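Local atomic coordinates of beta-ketoacyl-[acyl-carrier-protein] synthase FabY (Pseudomonas aeruginosa, PDB entry 4CW4), a protein that catalyses the condensation of acetyl-CoA with malonyl-ACP, giving the acetoacetyl-ACP primer that starts fatty acid synthesis. Residues Q118-P130 against A142-R154. Sequence-based numbering, arbitrary orientation. Where two conformers were deposited one is given.
Sequences QALTFKASPKQLP and AEDGEVLVSIHER
Phe122 and Val149 face each other as a hydrogen-bonded pair of antiparallel strands, 120-124 and 147-151, and illustrate how a two-faced sheet sorts its side chains. Phe122 N donates a hydrogen bond to Val149 O, and Val149 N donates one to Phe122 O at 2.8 Å; Ala124 and Val147 repeat the exchange. On the face carrying these residues, the side chain of Phe122 leaves its CB with CG set between the backbone N and the carbonyl carbon (chi1 55°), which tips the ring over the partner strand. Beyond CG, CD1 comes within 4.1 Å of Val149 CB. CE1 lies 3.6 Å from Val149 CB. CZ meets Val149 CG1 at 3.6 Å. CE2 reaches Ile151 CD1 at 3.8 Å. Val149 thus sits over one ring face in a CH-pi contact, shifted off the ring centre, while Ile151 comes in at the edge. Leu129, folded back after the 3-10 turn 126-128, adds CD1 against CG2 of both Val147 and Val149. Leu112 of the second subunit also packs on Phe122.

The other face is more polar. Thr121 OG1 and Ser150 OG share a hydrogen bond of 2.9 Å, and Thr121 CG2 rests on Leu148 CD1. Near the type I' turn Glu143 to Glu146, the bent Glu146 chain accepts a bond from Ser125 OG at OE2, approached almost in line with its C-O bond; OE1 sits beside Lys123 CG, CD and CE, with Lys123 NZ 4.3 Å away, too far for a salt bridge.

Strand 138-141 pairs with the other side of 147-151, far from the inferred active-site Cys286 and the predicted His439 and His477. The chemistry implies a division of labour: backbone bonds fix the register, the apolar face supplies burial, and the Lys123-Glu146 attraction is probably modest.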
# COMPACT_ATOMS: atom_id res chain seq x y z
N GLN A 118 6.34 55.56 -1.37
CA GLN A 118 6.23 55.14 -2.78
C GLN A 118 4.95 54.33 -3.02
O GLN A 118 4.59 53.46 -2.22
CB GLN A 118 7.43 54.26 -3.18
CG GLN A 118 8.74 55.00 -3.40
CD GLN A 118 8.77 55.75 -4.73
OE1 GLN A 118 8.35 55.22 -5.77
NE2 GLN A 118 9.26 56.99 -4.70
N ALA A 119 4.26 54.59 -4.13
CA ALA A 119 3.09 53.78 -4.49
C ALA A 119 3.49 52.35 -4.84
O ALA A 119 4.58 52.12 -5.37
CB ALA A 119 2.32 54.42 -5.65
N LEU A 120 2.61 51.39 -4.53
CA LEU A 120 2.77 50.00 -4.95
C LEU A 120 1.69 49.69 -5.98
O LEU A 120 0.53 49.39 -5.65
CB LEU A 120 2.69 49.05 -3.77
CG LEU A 120 2.68 47.55 -4.12
CD1 LEU A 120 3.70 47.18 -5.18
CD2 LEU A 120 2.93 46.75 -2.85
N THR A 121 2.10 49.75 -7.23
CA THR A 121 1.18 49.81 -8.33
C THR A 121 1.76 49.01 -9.48
O THR A 121 2.97 49.02 -9.70
CB THR A 121 1.00 51.26 -8.75
OG1 THR A 121 0.63 52.01 -7.60
CG2 THR A 121 -0.06 51.40 -9.81
N PHE A 122 0.89 48.33 -10.20
CA PHE A 122 1.32 47.55 -11.35
C PHE A 122 0.15 47.34 -12.28
O PHE A 122 -1.02 47.50 -11.88
CB PHE A 122 1.90 46.21 -10.90
CG PHE A 122 0.98 45.40 -10.04
CD1 PHE A 122 0.03 44.56 -10.60
CD2 PHE A 122 1.06 45.47 -8.65
CE1 PHE A 122 -0.81 43.81 -9.81
CE2 PHE A 122 0.21 44.74 -7.86
CZ PHE A 122 -0.72 43.90 -8.43
N LYS A 123 0.45 47.01 -13.53
CA LYS A 123 -0.60 46.61 -14.45
C LYS A 123 -0.62 45.10 -14.53
O LYS A 123 0.40 44.43 -14.37
CB LYS A 123 -0.40 47.21 -15.83
CG LYS A 123 0.71 46.60 -16.63
CD LYS A 123 1.04 47.51 -17.80
CE LYS A 123 1.85 46.80 -18.86
NZ LYS A 123 2.03 47.70 -20.03
N ALA A 124 -1.82 44.57 -14.76
CA ALA A 124 -2.01 43.14 -14.78
C ALA A 124 -3.20 42.77 -15.62
O ALA A 124 -4.09 43.58 -15.84
CB ALA A 124 -2.20 42.63 -13.39
N SER A 125 -3.22 41.53 -16.08
CA SER A 125 -4.38 40.94 -16.71
C SER A 125 -5.40 40.64 -15.61
O SER A 125 -5.07 39.96 -14.64
CB SER A 125 -3.99 39.64 -17.42
OG SER A 125 -2.86 39.84 -18.25
N PRO A 126 -6.64 41.14 -15.76
CA PRO A 126 -7.62 40.89 -14.70
C PRO A 126 -7.88 39.40 -14.44
O PRO A 126 -8.24 39.05 -13.31
CB PRO A 126 -8.88 41.62 -15.19
CG PRO A 126 -8.64 41.93 -16.60
CD PRO A 126 -7.18 42.03 -16.80
N LYS A 127 -7.69 38.54 -15.44
CA LYS A 127 -7.89 37.11 -15.22
C LYS A 127 -6.85 36.49 -14.30
O LYS A 127 -7.04 35.38 -13.81
CB LYS A 127 -7.93 36.34 -16.55
CG LYS A 127 -9.32 36.25 -17.23
CD LYS A 127 -10.46 35.77 -16.29
CE LYS A 127 -10.13 34.49 -15.52
NZ LYS A 127 -11.02 34.29 -14.32
N GLN A 128 -5.74 37.18 -14.07
CA GLN A 128 -4.69 36.65 -13.19
C GLN A 128 -4.77 37.20 -11.78
O GLN A 128 -3.97 36.84 -10.93
CB GLN A 128 -3.30 36.96 -13.77
CG GLN A 128 -3.00 36.24 -15.09
CD GLN A 128 -1.55 36.35 -15.51
OE1 GLN A 128 -0.84 37.30 -15.15
NE2 GLN A 128 -1.09 35.36 -16.27
N LEU A 129 -5.73 38.10 -11.52
CA LEU A 129 -5.87 38.67 -10.20
C LEU A 129 -6.64 37.70 -9.29
O LEU A 129 -7.45 36.91 -9.78
CB LEU A 129 -6.63 40.00 -10.28
CG LEU A 129 -5.87 41.09 -11.05
CD1 LEU A 129 -6.64 42.37 -11.10
CD2 LEU A 129 -4.48 41.36 -10.45
N PRO A 130 -6.39 37.78 -7.97
CA PRO A 130 -7.16 36.93 -7.05
C PRO A 130 -8.66 37.09 -7.19
O PRO A 130 -9.16 38.18 -7.53
CB PRO A 130 -6.72 37.40 -5.66
CG PRO A 130 -5.40 38.07 -5.87
CD PRO A 130 -5.51 38.71 -7.24
N ALA A 142 -7.41 50.05 -17.72
CA ALA A 142 -6.19 50.40 -18.44
C ALA A 142 -6.31 49.95 -19.89
O ALA A 142 -7.35 49.44 -20.32
CB ALA A 142 -4.98 49.78 -17.77
N GLU A 143 -5.24 50.15 -20.65
CA GLU A 143 -5.23 49.83 -22.06
C GLU A 143 -5.03 48.34 -22.29
O GLU A 143 -4.48 47.64 -21.43
CB GLU A 143 -4.11 50.62 -22.76
CG GLU A 143 -3.95 50.32 -24.25
CD GLU A 143 -2.81 51.08 -24.89
OE1 GLU A 143 -2.09 51.80 -24.16
OE2 GLU A 143 -2.63 50.97 -26.12
N ASP A 144 -5.49 47.86 -23.44
CA ASP A 144 -5.22 46.50 -23.91
C ASP A 144 -5.74 45.43 -22.96
O ASP A 144 -5.07 44.44 -22.70
CB ASP A 144 -3.72 46.30 -24.15
CG ASP A 144 -3.24 46.98 -25.42
OD1 ASP A 144 -3.89 46.81 -26.47
OD2 ASP A 144 -2.21 47.70 -25.37
N GLY A 145 -6.95 45.64 -22.45
CA GLY A 145 -7.62 44.64 -21.64
C GLY A 145 -7.07 44.50 -20.23
O GLY A 145 -7.63 43.76 -19.42
N GLU A 146 -5.99 45.21 -19.93
CA GLU A 146 -5.36 45.11 -18.62
C GLU A 146 -5.98 46.10 -17.65
O GLU A 146 -6.76 46.97 -18.05
CB GLU A 146 -3.86 45.33 -18.72
CG GLU A 146 -3.20 44.43 -19.74
CD GLU A 146 -1.88 43.87 -19.26
OE1 GLU A 146 -0.92 44.66 -19.11
OE2 GLU A 146 -1.80 42.64 -19.04
N VAL A 147 -5.64 45.96 -16.37
CA VAL A 147 -6.10 46.88 -15.34
C VAL A 147 -4.93 47.40 -14.53
O VAL A 147 -3.88 46.76 -14.46
CB VAL A 147 -7.12 46.23 -14.37
CG1 VAL A 147 -8.43 45.91 -15.10
CG2 VAL A 147 -6.54 44.98 -13.71
N LEU A 148 -5.13 48.56 -13.92
CA LEU A 148 -4.12 49.19 -13.08
C LEU A 148 -4.44 48.90 -11.62
O LEU A 148 -5.49 49.29 -11.12
CB LEU A 148 -4.09 50.69 -13.34
CG LEU A 148 -3.01 51.47 -12.59
CD1 LEU A 148 -1.60 51.00 -12.97
CD2 LEU A 148 -3.17 52.98 -12.84
N VAL A 149 -3.55 48.20 -10.94
CA VAL A 149 -3.78 47.77 -9.57
C VAL A 149 -2.88 48.52 -8.61
O VAL A 149 -1.70 48.71 -8.90
CB VAL A 149 -3.47 46.27 -9.43
CG1 VAL A 149 -3.79 45.78 -8.04
CG2 VAL A 149 -4.25 45.49 -10.47
N SER A 150 -3.43 48.94 -7.48
CA SER A 150 -2.62 49.49 -6.40
C SER A 150 -2.99 48.86 -5.09
O SER A 150 -4.14 48.56 -4.83
CB SER A 150 -2.76 51.01 -6.28
OG SER A 150 -2.29 51.62 -7.46
N ILE A 151 -1.97 48.65 -4.27
CA ILE A 151 -2.08 47.95 -3.00
C ILE A 151 -1.78 48.95 -1.89
O ILE A 151 -0.84 49.74 -2.00
CB ILE A 151 -1.10 46.76 -2.95
CG1 ILE A 151 -1.53 45.70 -3.98
CG2 ILE A 151 -1.04 46.18 -1.56
CD1 ILE A 151 -0.54 44.55 -4.15
N HIS A 152 -2.58 48.91 -0.83
CA HIS A 152 -2.50 49.91 0.24
C HIS A 152 -2.20 49.32 1.61
O HIS A 152 -1.94 50.06 2.57
CB HIS A 152 -3.81 50.67 0.31
CG HIS A 152 -4.26 51.18 -1.01
ND1 HIS A 152 -3.69 52.28 -1.60
CD2 HIS A 152 -5.15 50.70 -1.91
CE1 HIS A 152 -4.24 52.49 -2.78
NE2 HIS A 152 -5.13 51.54 -2.99
N GLU A 153 -2.24 47.99 1.68
CA GLU A 153 -2.14 47.24 2.92
C GLU A 153 -1.06 46.18 2.70
O GLU A 153 -0.83 45.76 1.57
CB GLU A 153 -3.46 46.51 3.15
CG GLU A 153 -4.10 46.67 4.50
CD GLU A 153 -5.18 45.62 4.73
OE1 GLU A 153 -6.03 45.42 3.84
OE2 GLU A 153 -5.16 44.96 5.79
N ARG A 154 -0.41 45.73 3.78
CA ARG A 154 0.51 44.61 3.68
C ARG A 154 -0.22 43.39 3.13
O ARG A 154 -1.34 43.10 3.53
CB ARG A 154 1.12 44.24 5.04
CG ARG A 154 2.17 43.13 4.95
CD ARG A 154 2.59 42.62 6.31
NE ARG A 154 3.13 43.66 7.19
CZ ARG A 154 3.48 43.46 8.46
NH1 ARG A 154 3.36 42.25 9.00
NH2 ARG A 154 3.96 44.46 9.18